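Local coordinates for extracellular solute-binding protein family 1 (Alicyclobacillus acidocaldarius subsp. acidocaldarius, PDB 4OVJ) that probably captures a solute outside the cell and hands it to an ABC-type membrane transporter for uptake, at residues L42-A47 and N315-N320; K108-S113 and Y130-A135; W298-K303 and Q309-V314; D34-A39 and G328-I333; G63-Y68 and D88-D93. All blocks are in the same frame, centred on the assembly; numbering follows the deposited sequence. Where two conformers were deposited one is given.

Interaction 1 (L42-A47 and N315-N320); sequences LAAVKA and NFLLNN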
# COMPACT_ATOMS: atom_id res chain seq x y z
N LEU A 42 18.65 0.70 12.18
CA LEU A 42 19.75 0.94 13.12
C LEU A 42 20.14 2.42 13.16
O LEU A 42 20.48 2.94 14.21
CB LEU A 42 20.96 0.06 12.80
CG LEU A 42 20.70 -1.44 12.96
CD1 LEU A 42 21.96 -2.20 12.61
CD2 LEU A 42 20.20 -1.81 14.35
N ALA A 43 20.06 3.11 12.02
CA ALA A 43 20.34 4.54 12.01
C ALA A 43 19.28 5.32 12.80
O ALA A 43 19.60 6.29 13.48
CB ALA A 43 20.43 5.07 10.59
N ALA A 44 18.02 4.90 12.71
CA ALA A 44 16.97 5.55 13.48
C ALA A 44 17.16 5.32 14.99
O ALA A 44 16.97 6.23 15.78
CB ALA A 44 15.60 5.08 13.03
N VAL A 45 17.56 4.12 15.36
CA VAL A 45 17.85 3.78 16.75
C VAL A 45 19.03 4.59 17.27
O VAL A 45 19.01 5.07 18.41
CB VAL A 45 18.14 2.27 16.91
CG1 VAL A 45 18.69 1.97 18.30
CG2 VAL A 45 16.86 1.48 16.68
N LYS A 46 20.06 4.76 16.44
CA LYS A 46 21.19 5.62 16.81
C LYS A 46 20.71 7.03 17.15
O LYS A 46 21.12 7.60 18.17
CB LYS A 46 22.25 5.66 15.70
CG LYS A 46 23.40 6.65 15.96
CD LYS A 46 24.48 6.57 14.88
CE LYS A 46 25.73 7.34 15.29
NZ LYS A 46 26.74 7.33 14.21
N ALA A 47 19.85 7.59 16.31
CA ALA A 47 19.32 8.93 16.55
C ALA A 47 18.50 8.98 17.84
O ALA A 47 18.62 9.93 18.63
CB ALA A 47 18.51 9.39 15.35
N ASN A 315 6.71 6.82 19.43
CA ASN A 315 6.40 8.16 19.01
C ASN A 315 7.54 8.81 18.24
O ASN A 315 7.30 9.52 17.26
CB ASN A 315 6.05 9.05 20.19
CG ASN A 315 5.54 10.39 19.74
OD1 ASN A 315 4.50 10.48 19.07
ND2 ASN A 315 6.29 11.44 20.05
N PHE A 316 8.77 8.56 18.69
CA PHE A 316 9.98 9.03 18.02
C PHE A 316 10.07 8.47 16.60
O PHE A 316 10.28 9.22 15.64
CB PHE A 316 11.23 8.64 18.82
CG PHE A 316 12.52 9.10 18.20
CD1 PHE A 316 13.03 10.36 18.50
CD2 PHE A 316 13.24 8.27 17.34
CE1 PHE A 316 14.23 10.78 17.95
CE2 PHE A 316 14.44 8.69 16.79
CZ PHE A 316 14.92 9.95 17.09
N LEU A 317 9.88 7.17 16.45
CA LEU A 317 9.92 6.55 15.14
C LEU A 317 8.85 7.11 14.21
O LEU A 317 9.10 7.29 13.03
CB LEU A 317 9.75 5.03 15.23
CG LEU A 317 10.86 4.29 15.95
CD1 LEU A 317 10.50 2.81 16.03
CD2 LEU A 317 12.22 4.51 15.28
N LEU A 318 7.68 7.40 14.75
CA LEU A 318 6.58 7.93 13.97
C LEU A 318 6.75 9.38 13.59
O LEU A 318 6.45 9.75 12.46
CB LEU A 318 5.25 7.76 14.71
CG LEU A 318 4.76 6.33 14.93
CD1 LEU A 318 3.64 6.35 15.96
CD2 LEU A 318 4.28 5.71 13.63
N ASN A 319 7.18 10.20 14.54
CA ASN A 319 7.02 11.67 14.42
C ASN A 319 8.29 12.50 14.43
O ASN A 319 8.24 13.70 14.16
CB ASN A 319 6.09 12.17 15.53
CG ASN A 319 4.65 11.82 15.27
OD1 ASN A 319 4.13 12.05 14.18
ND2 ASN A 319 3.99 11.24 16.26
N ASN A 320 9.41 11.90 14.78
CA ASN A 320 10.64 12.68 14.88
C ASN A 320 11.30 12.82 13.53
O ASN A 320 11.41 11.85 12.79
CB ASN A 320 11.59 12.05 15.89
CG ASN A 320 12.83 12.88 16.09
OD1 ASN A 320 13.78 12.77 15.34
ND2 ASN A 320 12.82 13.73 17.11
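Two helices of the solute-binding fold meet here through a buried, apolar contact, with alanines of 42-47 set against larger side chains of 315-320. The helix segments run at 114° to each other, their axes 10.7 Å apart at closest approach. Ala44 and Ala47 both turn their methyls toward the partner helix. Phe316 places its CG anti to the backbone N (chi1 -180°), which carries the ring out to the Ala47 methyl and the Ala44 carbonyl: Ala47 CB lies 4.0 Å from Phe316 CZ, while the backbone Ala44 O comes within 3.7 Å of Phe316 CE2. Leu317 brings its CD2 branch to Ala44 CB at 4.1 Å. One face of the Phe316 ring is covered, off centre, by Asn320 CB, and Phe48 meets the same ring edge-to-face. Both helices pack on a sheet whose strand order, 55-61, 25-31, 84-87, 293-300, 128-144, is that of class II periplasmic binding proteins. On the flank of helix 307-319 turned from this contact, Asn319 ND2 donates to Asn315 OD1 at 3.0 Å, from above the carbonyl plane. These amides also bond the backbone N and O of Asn111, in a neighbouring loop. Asn320 OD1 caps helix 321-327 at Ala323 N.

Interaction 2 (K108-S113 and Y130-A135); sequences KGINIS and YGIPNA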
# COMPACT_ATOMS: atom_id res chain seq x y z
N LYS A 108 -0.84 8.29 26.21
CA LYS A 108 -0.41 9.66 26.49
C LYS A 108 0.83 10.09 25.69
O LYS A 108 0.96 11.24 25.29
CB LYS A 108 -0.16 9.84 28.00
CG LYS A 108 0.61 11.10 28.39
CD LYS A 108 -0.06 12.38 27.89
CE LYS A 108 0.93 13.44 27.42
NZ LYS A 108 0.32 14.30 26.36
N GLY A 109 1.75 9.16 25.46
CA GLY A 109 3.03 9.49 24.84
C GLY A 109 3.11 9.40 23.33
O GLY A 109 4.16 9.71 22.75
N ILE A 110 2.04 8.98 22.67
CA ILE A 110 2.06 8.84 21.20
C ILE A 110 1.17 9.90 20.56
O ILE A 110 -0.03 9.99 20.84
CB ILE A 110 1.63 7.44 20.74
CG1 ILE A 110 2.47 6.36 21.44
CG2 ILE A 110 1.84 7.31 19.23
CD1 ILE A 110 2.08 4.93 21.09
N ASN A 111 1.77 10.73 19.72
CA ASN A 111 1.03 11.77 19.02
C ASN A 111 0.46 11.18 17.74
O ASN A 111 1.18 11.00 16.76
CB ASN A 111 1.95 12.95 18.73
CG ASN A 111 1.25 14.05 17.96
OD1 ASN A 111 0.03 14.05 17.82
ND2 ASN A 111 2.03 15.00 17.44
N ILE A 112 -0.83 10.88 17.74
CA ILE A 112 -1.50 10.34 16.57
C ILE A 112 -2.26 11.40 15.79
O ILE A 112 -2.93 11.07 14.82
CB ILE A 112 -2.44 9.17 16.92
CG1 ILE A 112 -3.54 9.63 17.90
CG2 ILE A 112 -1.60 8.01 17.43
CD1 ILE A 112 -4.73 8.71 17.98
N SER A 113 -2.11 12.67 16.17
CA SER A 113 -2.76 13.78 15.47
C SER A 113 -2.19 13.98 14.06
O SER A 113 -2.81 14.63 13.21
CB SER A 113 -2.64 15.08 16.28
OG SER A 113 -1.32 15.62 16.22
N TYR A 130 -3.81 -1.77 18.42
CA TYR A 130 -2.69 -2.65 18.77
C TYR A 130 -1.42 -2.48 17.95
O TYR A 130 -0.40 -3.11 18.22
CB TYR A 130 -3.17 -4.10 18.77
CG TYR A 130 -4.21 -4.30 19.85
CD1 TYR A 130 -3.84 -4.37 21.19
CD2 TYR A 130 -5.55 -4.40 19.53
CE1 TYR A 130 -4.77 -4.55 22.18
CE2 TYR A 130 -6.50 -4.58 20.52
CZ TYR A 130 -6.11 -4.65 21.84
OH TYR A 130 -7.06 -4.83 22.82
N GLY A 131 -1.49 -1.62 16.95
CA GLY A 131 -0.32 -1.28 16.15
C GLY A 131 -0.58 0.03 15.45
O GLY A 131 -1.71 0.35 15.13
N ILE A 132 0.49 0.78 15.23
CA ILE A 132 0.40 2.01 14.46
C ILE A 132 1.19 1.85 13.15
O ILE A 132 2.37 1.48 13.18
CB ILE A 132 0.89 3.21 15.28
CG1 ILE A 132 0.03 3.32 16.56
CG2 ILE A 132 0.77 4.47 14.44
CD1 ILE A 132 0.48 4.38 17.53
N PRO A 133 0.53 2.07 12.00
CA PRO A 133 1.23 1.93 10.74
C PRO A 133 2.44 2.83 10.72
O PRO A 133 2.38 3.97 11.21
CB PRO A 133 0.19 2.38 9.70
CG PRO A 133 -1.11 2.04 10.34
CD PRO A 133 -0.91 2.37 11.79
N ASN A 134 3.55 2.33 10.19
CA ASN A 134 4.79 3.10 10.19
C ASN A 134 5.12 3.73 8.83
O ASN A 134 5.96 4.62 8.75
CB ASN A 134 5.96 2.28 10.74
CG ASN A 134 6.27 1.03 9.94
OD1 ASN A 134 5.86 0.87 8.79
ND2 ASN A 134 7.01 0.11 10.57
N ALA A 135 4.45 3.28 7.79
CA ALA A 135 4.68 3.78 6.44
C ALA A 135 3.50 3.40 5.56
O ALA A 135 2.76 2.48 5.88
CB ALA A 135 5.97 3.22 5.86
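No ring or amide enters the meeting of Ile110 and Ile112 with Ile132; the flat group that matters is the Asn111 amide, set between the two loop isoleucines in sequence. Ser113 OG donates to Asn111 OD1 in the carbonyl plane, on a lone pair, at 2.6 Å. Ser113 N reaches the same Asn111 OD1 from above that plane at 3.0 Å, closing an Asx turn. The doubly gripped oxygen probably steadies the loop from which the isoleucines project. Across the contact, Ile110 and Ile132 reach toward each other tip to tip: Ile132 CD1 lies 3.7 Å from Ile110 CG2 and 3.9 Å from Ile110 CD1, at the fork between its branches. In the fold, this places loop 108-113 against strand 128-144, an element of the central sheet whose Ile132 bonds through its backbone to Trp298 of the adjacent antiparallel strand. Ile112 comes in at about a right angle to Ile132, with Ile112 CG2 4.2 Å from Ile132 CD1. Its CG1 stands between the backbone N and the carbonyl carbon (chi1 60°), and this setting turns CG2 to the side where Ile132 arrives. Leu318 of helix 307-319 touches both Ile110 and Ile132, and Leu120 of helix 117-121 packs on Ile112.

Interaction 3 (W298-K303 and Q309-V314); sequences WSIYSK and QAELFV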
# COMPACT_ATOMS: atom_id res chain seq x y z
N TRP A 298 4.20 -0.51 14.13
CA TRP A 298 4.89 -0.60 15.41
C TRP A 298 3.87 -1.04 16.46
O TRP A 298 2.80 -0.46 16.57
CB TRP A 298 5.46 0.75 15.85
CG TRP A 298 6.36 1.42 14.89
CD1 TRP A 298 6.23 2.71 14.45
CD2 TRP A 298 7.52 0.89 14.23
NE1 TRP A 298 7.24 3.01 13.58
CE2 TRP A 298 8.04 1.92 13.42
CE3 TRP A 298 8.16 -0.35 14.25
CZ2 TRP A 298 9.17 1.73 12.64
CZ3 TRP A 298 9.29 -0.52 13.47
CH2 TRP A 298 9.78 0.51 12.68
N SER A 299 4.24 -2.06 17.23
CA SER A 299 3.43 -2.55 18.33
C SER A 299 4.31 -2.65 19.59
O SER A 299 5.54 -2.72 19.51
CB SER A 299 2.85 -3.93 17.99
OG SER A 299 1.89 -3.88 16.93
N ILE A 300 3.66 -2.63 20.74
CA ILE A 300 4.33 -2.73 22.02
C ILE A 300 3.82 -3.97 22.75
O ILE A 300 2.63 -4.28 22.72
CB ILE A 300 4.09 -1.46 22.87
CG1 ILE A 300 4.67 -0.24 22.16
CG2 ILE A 300 4.70 -1.59 24.27
CD1 ILE A 300 4.33 1.08 22.80
N TYR A 301 4.72 -4.67 23.43
CA TYR A 301 4.37 -5.85 24.22
C TYR A 301 3.41 -5.47 25.34
O TYR A 301 3.67 -4.53 26.09
CB TYR A 301 5.63 -6.44 24.82
CG TYR A 301 5.49 -7.74 25.58
CD1 TYR A 301 4.56 -8.70 25.20
CD2 TYR A 301 6.34 -8.02 26.64
CE1 TYR A 301 4.46 -9.90 25.89
CE2 TYR A 301 6.26 -9.21 27.33
CZ TYR A 301 5.32 -10.15 26.96
OH TYR A 301 5.24 -11.34 27.66
N SER A 302 2.32 -6.23 25.48
CA SER A 302 1.33 -5.93 26.50
C SER A 302 1.94 -5.95 27.90
O SER A 302 1.46 -5.25 28.78
CB SER A 302 0.19 -6.96 26.46
OG SER A 302 0.71 -8.27 26.58
N LYS A 303 2.97 -6.76 28.10
CA LYS A 303 3.56 -6.94 29.42
C LYS A 303 4.89 -6.25 29.59
O LYS A 303 5.65 -6.57 30.51
CB LYS A 303 3.70 -8.43 29.74
CG LYS A 303 2.37 -9.16 29.73
CD LYS A 303 2.59 -10.63 30.03
CE LYS A 303 1.44 -11.49 29.59
NZ LYS A 303 1.83 -12.92 29.76
N GLN A 309 8.26 4.54 28.35
CA GLN A 309 9.44 4.66 27.49
C GLN A 309 9.18 4.00 26.12
O GLN A 309 9.65 4.48 25.10
CB GLN A 309 10.66 4.06 28.16
CG GLN A 309 11.14 4.83 29.39
CD GLN A 309 10.52 4.35 30.70
OE1 GLN A 309 9.50 3.66 30.72
NE2 GLN A 309 11.17 4.70 31.81
N ALA A 310 8.41 2.91 26.11
CA ALA A 310 8.06 2.23 24.85
C ALA A 310 7.24 3.16 23.96
O ALA A 310 7.49 3.26 22.75
CB ALA A 310 7.31 0.94 25.13
N GLU A 311 6.27 3.85 24.56
CA GLU A 311 5.46 4.82 23.84
C GLU A 311 6.34 5.96 23.29
O GLU A 311 6.16 6.38 22.16
CB GLU A 311 4.36 5.42 24.73
CG GLU A 311 3.24 4.48 25.15
CD GLU A 311 2.30 5.14 26.17
OE1 GLU A 311 2.22 6.40 26.24
OE2 GLU A 311 1.62 4.41 26.91
N LEU A 312 7.26 6.44 24.11
CA LEU A 312 8.17 7.50 23.69
C LEU A 312 9.03 7.06 22.49
O LEU A 312 9.25 7.83 21.55
CB LEU A 312 9.04 7.90 24.88
CG LEU A 312 9.94 9.12 24.75
CD1 LEU A 312 10.44 9.53 26.12
CD2 LEU A 312 11.07 8.75 23.82
N PHE A 313 9.47 5.81 22.49
CA PHE A 313 10.25 5.26 21.38
C PHE A 313 9.40 5.15 20.10
O PHE A 313 9.81 5.58 19.03
CB PHE A 313 10.84 3.91 21.75
CG PHE A 313 11.66 3.29 20.66
CD1 PHE A 313 12.82 3.90 20.20
CD2 PHE A 313 11.28 2.10 20.09
CE1 PHE A 313 13.57 3.31 19.19
CE2 PHE A 313 12.02 1.51 19.09
CZ PHE A 313 13.18 2.11 18.64
N VAL A 314 8.21 4.59 20.22
CA VAL A 314 7.32 4.49 19.08
C VAL A 314 6.97 5.88 18.54
O VAL A 314 6.98 6.10 17.33
CB VAL A 314 6.06 3.66 19.43
CG1 VAL A 314 5.01 3.77 18.33
CG2 VAL A 314 6.45 2.21 19.63
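Ile300, Val314 and Trp298 bury the most surface where strand 293-300 receives the helix that follows it in the chain. Ile300 gives all its branches to the contact. Ile300 CG2 lies 3.7 Å from Ala310 CB, Ile300 CG1 sits 3.9 Å from Val314 CG2, and Ile300 CD1 slips past the Ala310 methyl to lie 3.8 Å from Glu311 N. Val314 answers with both of its methyls, crossing Ile300 obliquely. Its CG2, anti to the carbonyl carbon, is turned to Ile300, while Val314 CG1 rests 3.9 Å from Trp298 CB. Trp298 therefore meets this turn of helix chiefly through its CB; its indole carries on to pack against Leu317 and Leu318, further along helix 307-319. The strand and helix segments run almost antiparallel, at 176°, with axes 9.3 Å apart, as expected when a chain leaves a sheet and folds straight back over it. Ser299, between the two large residues, points away from the helix and bonds Tyr130 O of the neighbouring strand. The carboxylate of Glu311 likewise finds its partner elsewhere, at Gly109 N. Between these two segments the side chains meet through hydrocarbon, so their fit probably rests on shape and on the exclusion of water, while the polar groups named bond elsewhere.

Interaction 4 (D34-A39 and G328-I333); sequences DAKEEA and GLVRGI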
# COMPACT_ATOMS: atom_id res chain seq x y z
N ASP A 34 15.23 -6.69 4.98
CA ASP A 34 16.44 -6.97 4.23
C ASP A 34 17.59 -6.11 4.77
O ASP A 34 17.45 -5.42 5.78
CB ASP A 34 16.20 -6.74 2.72
CG ASP A 34 15.80 -5.31 2.37
OD1 ASP A 34 15.95 -4.40 3.21
OD2 ASP A 34 15.33 -5.11 1.24
N ALA A 35 18.74 -6.15 4.11
CA ALA A 35 19.91 -5.45 4.61
C ALA A 35 19.69 -3.92 4.67
O ALA A 35 20.11 -3.26 5.62
CB ALA A 35 21.12 -5.80 3.78
N LYS A 36 19.02 -3.37 3.66
CA LYS A 36 18.77 -1.93 3.60
C LYS A 36 17.83 -1.50 4.73
O LYS A 36 18.07 -0.49 5.40
CB LYS A 36 18.18 -1.57 2.23
CG LYS A 36 17.80 -0.11 2.06
CD LYS A 36 18.96 0.84 2.28
CE LYS A 36 18.64 2.22 1.72
NZ LYS A 36 19.66 3.23 2.09
N GLU A 37 16.77 -2.27 4.95
CA GLU A 37 15.84 -2.02 6.04
C GLU A 37 16.53 -2.12 7.39
O GLU A 37 16.29 -1.27 8.27
CB GLU A 37 14.63 -2.97 5.93
CG GLU A 37 13.74 -2.61 4.74
CD GLU A 37 12.87 -3.73 4.17
OE1 GLU A 37 12.95 -4.90 4.59
OE2 GLU A 37 12.09 -3.43 3.24
N GLU A 38 17.40 -3.11 7.57
CA GLU A 38 18.19 -3.21 8.81
C GLU A 38 19.03 -1.95 9.04
O GLU A 38 19.03 -1.38 10.12
CB GLU A 38 19.10 -4.44 8.82
CG GLU A 38 19.83 -4.61 10.14
CD GLU A 38 20.93 -5.66 10.11
OE1 GLU A 38 21.28 -6.15 9.02
OE2 GLU A 38 21.44 -5.99 11.21
N ALA A 39 19.74 -1.51 8.00
CA ALA A 39 20.63 -0.37 8.12
C ALA A 39 19.87 0.90 8.53
O ALA A 39 20.29 1.59 9.46
CB ALA A 39 21.38 -0.16 6.81
N GLY A 328 13.99 7.15 5.98
CA GLY A 328 13.76 7.46 4.58
C GLY A 328 12.44 6.92 4.05
O GLY A 328 11.42 6.93 4.76
N LEU A 329 12.49 6.45 2.81
CA LEU A 329 11.31 5.95 2.11
C LEU A 329 11.38 4.43 1.93
O LEU A 329 10.61 3.84 1.19
CB LEU A 329 11.16 6.63 0.75
CG LEU A 329 10.44 7.98 0.78
CD1 LEU A 329 11.39 9.09 1.16
CD2 LEU A 329 9.80 8.27 -0.57
N VAL A 330 12.28 3.80 2.67
CA VAL A 330 12.57 2.39 2.51
C VAL A 330 11.31 1.52 2.70
O VAL A 330 11.03 0.64 1.89
CB VAL A 330 13.74 1.99 3.47
CG1 VAL A 330 14.02 0.50 3.38
CG2 VAL A 330 15.00 2.80 3.17
N ARG A 331 10.54 1.79 3.74
CA ARG A 331 9.31 1.03 4.03
C ARG A 331 8.06 1.57 3.32
O ARG A 331 7.00 0.94 3.34
CB ARG A 331 9.05 1.05 5.53
CG ARG A 331 10.03 0.24 6.34
CD ARG A 331 9.78 0.51 7.81
NE ARG A 331 10.43 -0.44 8.71
CZ ARG A 331 11.70 -0.38 9.11
NH1 ARG A 331 12.52 0.57 8.68
NH2 ARG A 331 12.16 -1.29 9.95
N GLY A 332 8.19 2.74 2.73
CA GLY A 332 7.07 3.44 2.13
C GLY A 332 7.09 4.92 2.48
O GLY A 332 8.08 5.45 2.97
N ILE A 333 5.97 5.58 2.22
CA ILE A 333 5.82 6.99 2.53
C ILE A 333 5.63 7.17 4.03
O ILE A 333 4.87 6.43 4.65
CB ILE A 333 4.60 7.57 1.79
CG1 ILE A 333 4.82 7.44 0.29
CG2 ILE A 333 4.39 9.03 2.16
CD1 ILE A 333 6.20 7.91 -0.11
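With CG1 opposite the backbone N (chi1 177°), Val330 meets Glu37, whose CG swings anti to the carbonyl carbon (chi1 -70°), at the first turn of helix 35-51. Glu37 CG and Val330 CG1 are only 3.4 Å apart, a tight approach for two carbons. Val330 CG2 is covered by Lys36, whose chain bends at its second torsion and lays CE 4.0 Å from that methyl. The aliphatic portions of two charged residues thus cradle a valine, and the carboxylate of Glu37 is used elsewhere. Glu37 OE1 accepts from Asp34 N at 2.9 Å, the donor lying above the carboxylate plane, and Glu37 N donates to Asp34 OD1, also at 2.9 Å, nearly in line with the C-O bond. Arg331 does not bond Glu37: Arg331 NH1 stays 4.2 Å from Glu37 O, and its NE is 6.5 Å from Glu37 OE2, too far for a salt bridge. The guanidinium bonds Thr41, one turn further along the same helix, and Gln296 and Gln86. Were Glu37 replaced by an alanine, Asp34 N would probably be left without its acceptor and Val330 CG1 would lose the methylene that covers it. The reciprocal pair of Asp34 and Glu37 is a capping box, a classical N-terminal helix cap, here opening the helix that follows strand 25-31 and set at the surface beside the loop that leads into strand 333-334.

Interaction 5 (G63-Y68 and D88-D93); sequences GPFNQY and DYEYID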
# COMPACT_ATOMS: atom_id res chain seq x y z
N GLY A 63 15.99 -10.93 10.90
CA GLY A 63 16.19 -11.35 9.51
C GLY A 63 14.97 -11.06 8.64
O GLY A 63 14.17 -10.21 8.97
N PRO A 64 14.82 -11.80 7.54
CA PRO A 64 13.66 -11.60 6.68
C PRO A 64 12.33 -11.95 7.37
O PRO A 64 12.30 -12.65 8.39
CB PRO A 64 13.92 -12.56 5.51
CG PRO A 64 15.36 -12.89 5.56
CD PRO A 64 15.74 -12.83 7.01
N PHE A 65 11.25 -11.46 6.77
CA PHE A 65 9.87 -11.59 7.26
C PHE A 65 9.54 -12.96 7.87
O PHE A 65 9.18 -13.04 9.03
CB PHE A 65 8.91 -11.26 6.10
CG PHE A 65 7.45 -11.24 6.47
CD1 PHE A 65 6.69 -12.39 6.40
CD2 PHE A 65 6.83 -10.05 6.82
CE1 PHE A 65 5.33 -12.35 6.72
CE2 PHE A 65 5.48 -10.00 7.13
CZ PHE A 65 4.73 -11.16 7.08
N ASN A 66 9.67 -14.03 7.09
CA ASN A 66 9.25 -15.34 7.57
C ASN A 66 10.10 -15.82 8.75
O ASN A 66 9.57 -16.38 9.71
CB ASN A 66 9.28 -16.36 6.44
CG ASN A 66 8.14 -16.17 5.45
OD1 ASN A 66 7.04 -15.75 5.81
ND2 ASN A 66 8.40 -16.49 4.19
N GLN A 67 11.40 -15.57 8.68
CA GLN A 67 12.30 -15.97 9.76
C GLN A 67 11.94 -15.24 11.04
O GLN A 67 11.85 -15.85 12.11
CB GLN A 67 13.75 -15.65 9.39
CG GLN A 67 14.75 -16.15 10.42
CD GLN A 67 16.18 -15.79 10.06
OE1 GLN A 67 16.97 -15.39 10.91
NE2 GLN A 67 16.51 -15.94 8.79
N TYR A 68 11.70 -13.94 10.91
CA TYR A 68 11.32 -13.10 12.05
C TYR A 68 10.05 -13.61 12.71
O TYR A 68 10.03 -13.83 13.92
CB TYR A 68 11.12 -11.67 11.60
CG TYR A 68 10.50 -10.75 12.62
CD1 TYR A 68 11.25 -10.22 13.66
CD2 TYR A 68 9.16 -10.38 12.51
CE1 TYR A 68 10.67 -9.37 14.59
CE2 TYR A 68 8.59 -9.50 13.41
CZ TYR A 68 9.36 -9.01 14.46
OH TYR A 68 8.81 -8.12 15.33
N ASP A 88 3.01 -7.02 11.34
CA ASP A 88 2.43 -7.04 10.01
C ASP A 88 0.91 -7.21 10.08
O ASP A 88 0.37 -7.86 10.99
CB ASP A 88 3.01 -8.16 9.17
CG ASP A 88 2.58 -8.05 7.70
OD1 ASP A 88 3.10 -7.15 6.98
OD2 ASP A 88 1.72 -8.84 7.26
N TYR A 89 0.23 -6.63 9.10
CA TYR A 89 -1.23 -6.72 8.99
C TYR A 89 -1.75 -8.15 9.04
O TYR A 89 -2.81 -8.41 9.62
CB TYR A 89 -1.69 -6.01 7.71
CG TYR A 89 -3.16 -5.67 7.65
CD1 TYR A 89 -3.80 -5.04 8.72
CD2 TYR A 89 -3.90 -5.94 6.51
CE1 TYR A 89 -5.15 -4.72 8.66
CE2 TYR A 89 -5.25 -5.62 6.43
CZ TYR A 89 -5.87 -5.02 7.52
OH TYR A 89 -7.21 -4.71 7.44
N GLU A 90 -1.01 -9.08 8.45
CA GLU A 90 -1.38 -10.51 8.44
C GLU A 90 -1.47 -11.14 9.84
O GLU A 90 -2.28 -12.06 10.06
CB GLU A 90 -0.35 -11.29 7.59
CG GLU A 90 -0.56 -12.81 7.60
CD GLU A 90 0.34 -13.56 6.65
OE1 GLU A 90 1.27 -12.96 6.05
OE2 GLU A 90 0.12 -14.79 6.50
N TYR A 91 -0.64 -10.67 10.76
CA TYR A 91 -0.49 -11.31 12.06
C TYR A 91 -1.02 -10.53 13.26
O TYR A 91 -1.11 -11.07 14.37
CB TYR A 91 0.98 -11.61 12.29
CG TYR A 91 1.53 -12.68 11.37
CD1 TYR A 91 0.99 -13.96 11.35
CD2 TYR A 91 2.59 -12.41 10.52
CE1 TYR A 91 1.50 -14.93 10.50
CE2 TYR A 91 3.11 -13.37 9.68
CZ TYR A 91 2.57 -14.63 9.67
OH TYR A 91 3.10 -15.57 8.83
N ILE A 92 -1.40 -9.28 13.05
CA ILE A 92 -1.75 -8.43 14.18
C ILE A 92 -2.98 -8.96 14.93
O ILE A 92 -3.02 -8.90 16.15
CB ILE A 92 -1.90 -6.94 13.76
CG1 ILE A 92 -2.00 -6.06 15.01
CG2 ILE A 92 -3.07 -6.74 12.81
CD1 ILE A 92 -1.77 -4.59 14.71
N ASP A 93 -3.97 -9.50 14.20
CA ASP A 93 -5.17 -10.02 14.85
C ASP A 93 -4.80 -11.12 15.83
O ASP A 93 -5.29 -11.14 16.97
CB ASP A 93 -6.17 -10.57 13.82
CG ASP A 93 -7.40 -11.19 14.48
OD1 ASP A 93 -8.29 -10.42 14.91
OD2 ASP A 93 -7.48 -12.44 14.56
O HOH W 1 5.66 -15.46 8.20
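Phe65, the first residue of helix 65-77, reaches across to the loop 88-91, and its side chain can be followed outward. At CB the chain turns CG anti to the backbone N (chi1 -175°), which aims the ring at Asp88. CE2 arrives first, 3.5 Å from Asp88 CG, so the ring presents its edge to a carboxylate whose plane stands 89° from its own. CZ, at the tip, lies near Asp88 OD2 at 3.8 Å, Glu90 OE1 at 4.0 Å and Tyr91 CE2 at 3.8 Å. CE1, on the other flank, also touches Tyr91 CE2. Trp32 meets the Phe65 ring edge-to-face, and Phe69 adds another ring. Asp88 is itself held, because its OD2 takes Glu90 N at 3.0 Å in an Asx turn. Replacing Asp88 by an alanine is likely to leave Glu90 N without this acceptor and the loop less firmly bent, with the edge of Phe65 deprived of its carboxylate. Both segments follow parallel strands, 55-61 and 84-87, at the end of the sheet that, as in relatives, probably faces the ligand cleft. An aromatic edge carries slightly positive hydrogens, so its approach to Asp88 is likely to be mildly attractive, a weak electrostatic supplement to packing at a surface contact.

The five contacts show chemistry following depth. Interactions 1, 2 and 3 are buried and close on hydrocarbon; interactions 1 and 3 share helix 307-319, while 2 and 3 sit on neighbouring strands, 128-144 and 293-300, of one sheet. Leu317 and Leu318 carry packing from interaction 1 to Trp298 in interaction 3. Interactions 4 and 5 lie at the surface, where glutamates, an aspartate and a lysine lend their carbons, or a carboxylate, to the packing while helix capping or an Asx turn occupies polar atoms. Interaction 4 uses the start of helix 35-51, whose middle serves interaction 1. Interaction 5 stays about 11 Å from interaction 1 between nearest atoms, but its Ile92 packs on Gly131 of interaction 2.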